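Local coordinates for protein mannan endo-1,4-beta-mannosidase (Mytilus edulis, PDB 2C0H) that hydrolyses internal beta-1,4-mannosidic linkages in the backbones of mannans, galactomannans and glucomannans, acting as a monomeric family 5 glycoside hydrolase, at residues D327-W330 against N331-L334; G302-S305 against E306-F309. The protein carries 3 engineered substitutions. All blocks are in the same frame, centred on the assembly; numbering follows the deposited sequence.

In the fold
Both contacts are helix N-termini on one flank of the TIM barrel, their centres about 12 Å apart and about 20 and 21 Å from the centre of the chain. Interaction 2 comes first in sequence, where the loop after strand 290-294 enters helix 305-314; interaction 1 follows, where the loop after strand 319-322 enters helix 330-339. Those two strands pair in parallel, so the contacts are the equivalent beta-to-alpha connections of adjacent strands. They touch directly: Asn332 O lies 3.1 Å from Ser305 OG, a weak hydrogen bond, while Arg335 bonds to both Asn332 and Glu306. The two last barrel helices thus start side by side, the first of them following the strand that ends at Glu294, the probable nucleophile.

Interaction 1 (D327-W330 against N331-L334); sequences DVSW and NNQL
Backbone N-H of Leu334 reaches Trp330 O at 3.0 Å with an N-H...O angle of 169°, the first full turn of helix 330-339, and the CA atoms of Ser329 and Asn332 approach to 5.4 Å. Ser329 is the N-cap: its OG, swung opposite the backbone N (chi1 168°), accepts from Asn332 N at 3.1 Å. Gln333, extended beyond CG (chi2 170°), reaches to the loop and gives NE2 to Ser329 O at 3.1 Å; the acceptor lies near the amide plane, but the donor stands well above the carbonyl plane. Two carbonyl oxygens, Ser329 O and Ser324 O, face NE2, which supports this orientation of the buried amide; OE1 is hydrogen-bonded to Thr322 OG1. OE1 also meets the Trp330 ring at its edge, with the amide and ring planes nearly perpendicular. Leu334 covers a ring face, CD1 standing 3.9 Å from the centroid of the five-membered ring of Trp330 in a CH-pi contact, while Leu334 CD2 packs on Trp330 CZ2 at 3.7 Å. Asp327 OD2 is hydrogen-bonded to NE1 of Trp323, a probable substrate-binding residue, so the loop runs from the edge of the probable binding site to the helix start. Bonds of Ser329 and Gln333 hold that loop to the first turn, while Trp330 pairs a face against Leu334 with an NE1 bond to Asp53 of helix 40-56.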
ATOM      1  N   ASP A 327       8.591   2.700 -14.477  1.00 15.45           N
ATOM      2  CA  ASP A 327       8.749   4.149 -14.646  1.00 17.43           C
ATOM      3  C   ASP A 327      10.192   4.595 -14.339  1.00 18.04           C
ATOM      4  O   ASP A 327      10.909   3.923 -13.630  1.00 19.86           O
ATOM      5  CB  ASP A 327       7.761   4.916 -13.737  1.00 17.93           C
ATOM      6  CG  ASP A 327       6.299   4.866 -14.233  1.00 20.82           C
ATOM      7  OD1 ASP A 327       5.940   4.016 -15.088  1.00 24.16           O
ATOM      8  OD2 ASP A 327       5.484   5.698 -13.757  1.00 25.40           O
ATOM      9  N   VAL A 328      10.582   5.752 -14.861  1.00 19.47           N
ATOM     10  CA  VAL A 328      11.913   6.357 -14.628  1.00 19.00           C
ATOM     11  C   VAL A 328      13.095   5.360 -14.777  1.00 19.06           C
ATOM     12  O   VAL A 328      13.025   4.442 -15.594  1.00 21.21           O
ATOM     13  CB  VAL A 328      11.939   7.207 -13.298  1.00 19.57           C
ATOM     14  CG1 VAL A 328      10.905   8.311 -13.345  1.00 20.88           C
ATOM     15  CG2 VAL A 328      11.728   6.363 -12.045  1.00 20.19           C
ATOM     16  N   SER A 329      14.194   5.568 -14.056  1.00 17.49           N
ATOM     17  CA  SER A 329      15.358   4.704 -14.149  1.00 16.84           C
ATOM     18  C   SER A 329      15.326   3.560 -13.147  1.00 15.76           C
ATOM     19  O   SER A 329      15.350   3.801 -11.937  1.00 15.39           O
ATOM     20  CB  SER A 329      16.632   5.517 -13.908  1.00 16.92           C
ATOM     21  OG  SER A 329      17.763   4.687 -13.729  1.00 16.95           O
ATOM     22  N   TRP A 330      15.323   2.335 -13.657  1.00 15.35           N
ATOM     23  CA  TRP A 330      15.417   1.132 -12.813  1.00 15.44           C
ATOM     24  C   TRP A 330      16.803   1.012 -12.173  1.00 16.01           C
ATOM     25  O   TRP A 330      16.930   0.644 -11.004  1.00 16.04           O
ATOM     26  CB  TRP A 330      15.040  -0.114 -13.629  1.00 15.74           C
ATOM     27  CG  TRP A 330      14.994  -1.457 -12.928  1.00 14.59           C
ATOM     28  CD1 TRP A 330      15.588  -2.597 -13.352  1.00 14.78           C
ATOM     29  CD2 TRP A 330      14.287  -1.809 -11.709  1.00 14.24           C
ATOM     30  NE1 TRP A 330      15.325  -3.643 -12.486  1.00 16.27           N
ATOM     31  CE2 TRP A 330      14.514  -3.186 -11.483  1.00 13.50           C
ATOM     32  CE3 TRP A 330      13.497  -1.105 -10.811  1.00 14.03           C
ATOM     33  CZ2 TRP A 330      13.994  -3.862 -10.375  1.00 14.44           C
ATOM     34  CZ3 TRP A 330      12.966  -1.795  -9.696  1.00 14.80           C
ATOM     35  CH2 TRP A 330      13.215  -3.143  -9.511  1.00 14.08           C
ATOM     36  N   ASN A 331      17.862   1.322 -12.919  1.00 15.90           N
ATOM     37  CA  ASN A 331      19.191   1.290 -12.312  1.00 16.52           C
ATOM     38  C   ASN A 331      19.357   2.215 -11.097  1.00 15.89           C
ATOM     39  O   ASN A 331      20.043   1.824 -10.153  1.00 15.49           O
ATOM     40  CB  ASN A 331      20.276   1.612 -13.342  1.00 17.60           C
ATOM     41  CG  ASN A 331      20.483   0.507 -14.350  1.00 20.21           C
ATOM     42  OD1 ASN A 331      20.165  -0.666 -14.111  1.00 23.67           O
ATOM     43  ND2 ASN A 331      21.054   0.873 -15.499  1.00 24.41           N
ATOM     44  N   ASN A 332      18.757   3.417 -11.119  1.00 15.26           N
ATOM     45  CA  ASN A 332      18.803   4.350  -9.978  1.00 15.23           C
ATOM     46  C   ASN A 332      18.165   3.700  -8.753  1.00 15.00           C
ATOM     47  O   ASN A 332      18.629   3.855  -7.626  1.00 15.28           O
ATOM     48  CB  ASN A 332      18.053   5.649 -10.267  1.00 16.40           C
ATOM     49  CG  ASN A 332      18.866   6.650 -11.074  1.00 18.32           C
ATOM     50  OD1 ASN A 332      20.076   6.481 -11.281  1.00 22.17           O
ATOM     51  ND2 ASN A 332      18.207   7.716 -11.500  1.00 20.52           N
ATOM     52  N   GLN A 333      17.065   2.996  -8.986  1.00 13.91           N
ATOM     53  CA  GLN A 333      16.348   2.348  -7.896  1.00 13.53           C
ATOM     54  C   GLN A 333      17.144   1.216  -7.280  1.00 13.21           C
ATOM     55  O   GLN A 333      17.230   1.096  -6.037  1.00 13.69           O
ATOM     56  CB  GLN A 333      14.987   1.850  -8.398  1.00 12.46           C
ATOM     57  CG  GLN A 333      14.025   2.960  -8.842  1.00 13.08           C
ATOM     58  CD  GLN A 333      12.802   2.412  -9.542  1.00 14.19           C
ATOM     59  OE1 GLN A 333      11.957   1.760  -8.916  1.00 14.59           O
ATOM     60  NE2 GLN A 333      12.682   2.674 -10.841  1.00 13.55           N
ATOM     61  N   LEU A 334      17.728   0.369  -8.129  1.00 12.68           N
ATOM     62  CA  LEU A 334      18.579  -0.737  -7.689  1.00 13.25           C
ATOM     63  C   LEU A 334      19.829  -0.234  -6.946  1.00 13.22           C
ATOM     64  O   LEU A 334      20.244  -0.816  -5.961  1.00 13.70           O
ATOM     65  CB  LEU A 334      18.982  -1.606  -8.879  1.00 13.50           C
ATOM     66  CG  LEU A 334      17.871  -2.402  -9.571  1.00 13.74           C
ATOM     67  CD1 LEU A 334      18.407  -3.112 -10.815  1.00 15.66           C
ATOM     68  CD2 LEU A 334      17.224  -3.394  -8.622  1.00 15.39           C
TER

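Interaction 2 (G302-S305 against E306-F309); sequences GMSS and ESMF
A serine N-cap opens helix 305-314, at the end of the loop that follows strand 290-294. Ser304 OG accepts from Ser307 N at 3.0 Å with an N-H...O angle of 158°; chi1 of 68° sets the hydroxyl between the backbone N and the carbonyl carbon, facing the first turn. The main chain continues the pattern, Met308 N bonding to Ser304 O and Phe309 N to Ser305 O, each at 3.0 Å. Glu306, bent at chi2 (97°), curls back until OE1 is 3.5 Å from Ser304 CB, while its OE2 forms a salt bridge with Arg335 of helix 330-339. An apolar contact runs beside the cap: Met303 CB meets Met308 CG at 3.6 Å, the two side chains crossing at a slant. Met303 CE lies near the carbonyl oxygen of Ser307, at 3.8 Å. The Phe309 ring presents its edge to Ser305 O, with CD2 at 3.3 Å, and Ser305 OG is bonded to Gln297. Phe295 meets the Phe309 ring edge-to-face and, with Phe271 and Phe277, packs on Met308. Met303, just before the N-cap Ser304, and Met308, four residues after that cap, form a hydrophobic staple beside the serine N-cap, a pairing found at helix N-termini, here on a TIM-barrel helix.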
ATOM      1  N   GLY A 302      16.908  16.965  -5.590  1.00 17.93           N
ATOM      2  CA  GLY A 302      18.367  16.897  -5.607  1.00 17.68           C
ATOM      3  C   GLY A 302      19.006  15.796  -4.774  1.00 17.97           C
ATOM      4  O   GLY A 302      20.226  15.600  -4.830  1.00 18.89           O
ATOM      5  N   MET A 303      18.209  15.049  -4.009  1.00 17.25           N
ATOM      6  CA  MET A 303      18.734  13.923  -3.234  1.00 16.96           C
ATOM      7  C   MET A 303      19.062  12.732  -4.166  1.00 16.06           C
ATOM      8  O   MET A 303      18.281  12.439  -5.069  1.00 16.57           O
ATOM      9  CB  MET A 303      17.694  13.450  -2.197  1.00 17.51           C
ATOM     10  CG  MET A 303      17.273  14.454  -1.146  1.00 17.67           C
ATOM     11  SD  MET A 303      16.005  13.726  -0.042  1.00 19.44           S
ATOM     12  CE  MET A 303      17.007  12.728   1.028  1.00 21.35           C
ATOM     13  N   SER A 304      20.191  12.039  -3.947  1.00 15.08           N
ATOM     14  CA  SER A 304      20.475  10.772  -4.636  1.00 14.32           C
ATOM     15  C   SER A 304      19.559   9.658  -4.115  1.00 13.79           C
ATOM     16  O   SER A 304      19.040   9.785  -3.000  1.00 13.34           O
ATOM     17  CB  SER A 304      21.937  10.323  -4.440  1.00 13.75           C
ATOM     18  OG  SER A 304      22.196   9.951  -3.088  1.00 14.92           O
ATOM     19  N   SER A 305      19.368   8.602  -4.916  1.00 14.34           N
ATOM     20  CA  SER A 305      18.624   7.394  -4.467  1.00 14.23           C
ATOM     21  C   SER A 305      19.208   6.851  -3.168  1.00 14.39           C
ATOM     22  O   SER A 305      18.480   6.491  -2.248  1.00 14.45           O
ATOM     23  CB  SER A 305      18.590   6.288  -5.538  1.00 15.47           C
ATOM     24  OG  SER A 305      17.796   6.663  -6.649  1.00 18.52           O
ATOM     25  N   GLU A 306      20.534   6.796  -3.085  1.00 13.55           N
ATOM     26  CA  GLU A 306      21.209   6.352  -1.866  1.00 13.72           C
ATOM     27  C   GLU A 306      20.817   7.199  -0.644  1.00 13.21           C
ATOM     28  O   GLU A 306      20.546   6.646   0.437  1.00 13.01           O
ATOM     29  CB  GLU A 306      22.732   6.416  -2.053  1.00 14.49           C
ATOM     30  CG  GLU A 306      23.281   5.456  -3.059  1.00 15.35           C
ATOM     31  CD  GLU A 306      23.491   6.078  -4.429  1.00 16.73           C
ATOM     32  OE1 GLU A 306      22.678   6.953  -4.833  1.00 18.80           O
ATOM     33  OE2 GLU A 306      24.470   5.670  -5.101  1.00 17.60           O
ATOM     34  N   SER A 307      20.817   8.529  -0.796  1.00 13.36           N
ATOM     35  CA  SER A 307      20.457   9.453   0.297  1.00 13.02           C
ATOM     36  C   SER A 307      19.010   9.298   0.732  1.00 12.65           C
ATOM     37  O   SER A 307      18.722   9.427   1.914  1.00 13.12           O
ATOM     38  CB  SER A 307      20.702  10.905  -0.102  1.00 13.59           C
ATOM     39  OG  SER A 307      22.111  11.189  -0.124  1.00 15.30           O
ATOM     40  N   MET A 308      18.129   9.016  -0.214  1.00 12.81           N
ATOM     41  CA  MET A 308      16.710   8.852   0.105  1.00 12.62           C
ATOM     42  C   MET A 308      16.509   7.538   0.896  1.00 12.38           C
ATOM     43  O   MET A 308      15.820   7.531   1.925  1.00 12.29           O
ATOM     44  CB  MET A 308      15.872   8.903  -1.173  1.00 12.58           C
ATOM     45  CG  MET A 308      15.959  10.260  -1.899  1.00 13.39           C
ATOM     46  SD  MET A 308      15.020  10.385  -3.433  1.00 14.69           S
ATOM     47  CE  MET A 308      13.485  10.981  -2.777  1.00 14.41           C
ATOM     48  N   PHE A 309      17.104   6.438   0.446  1.00 12.42           N
ATOM     49  CA  PHE A 309      17.061   5.156   1.216  1.00 12.43           C
ATOM     50  C   PHE A 309      17.714   5.355   2.599  1.00 12.71           C
ATOM     51  O   PHE A 309      17.193   4.885   3.618  1.00 13.00           O
ATOM     52  CB  PHE A 309      17.711   4.005   0.442  1.00 13.04           C
ATOM     53  CG  PHE A 309      16.786   3.313  -0.527  1.00 11.97           C
ATOM     54  CD1 PHE A 309      16.043   2.210  -0.135  1.00 14.54           C
ATOM     55  CD2 PHE A 309      16.696   3.728  -1.833  1.00 13.17           C
ATOM     56  CE1 PHE A 309      15.194   1.571  -1.011  1.00 14.16           C
ATOM     57  CE2 PHE A 309      15.877   3.061  -2.742  1.00 14.68           C
ATOM     58  CZ  PHE A 309      15.113   1.975  -2.320  1.00 13.50           C
TER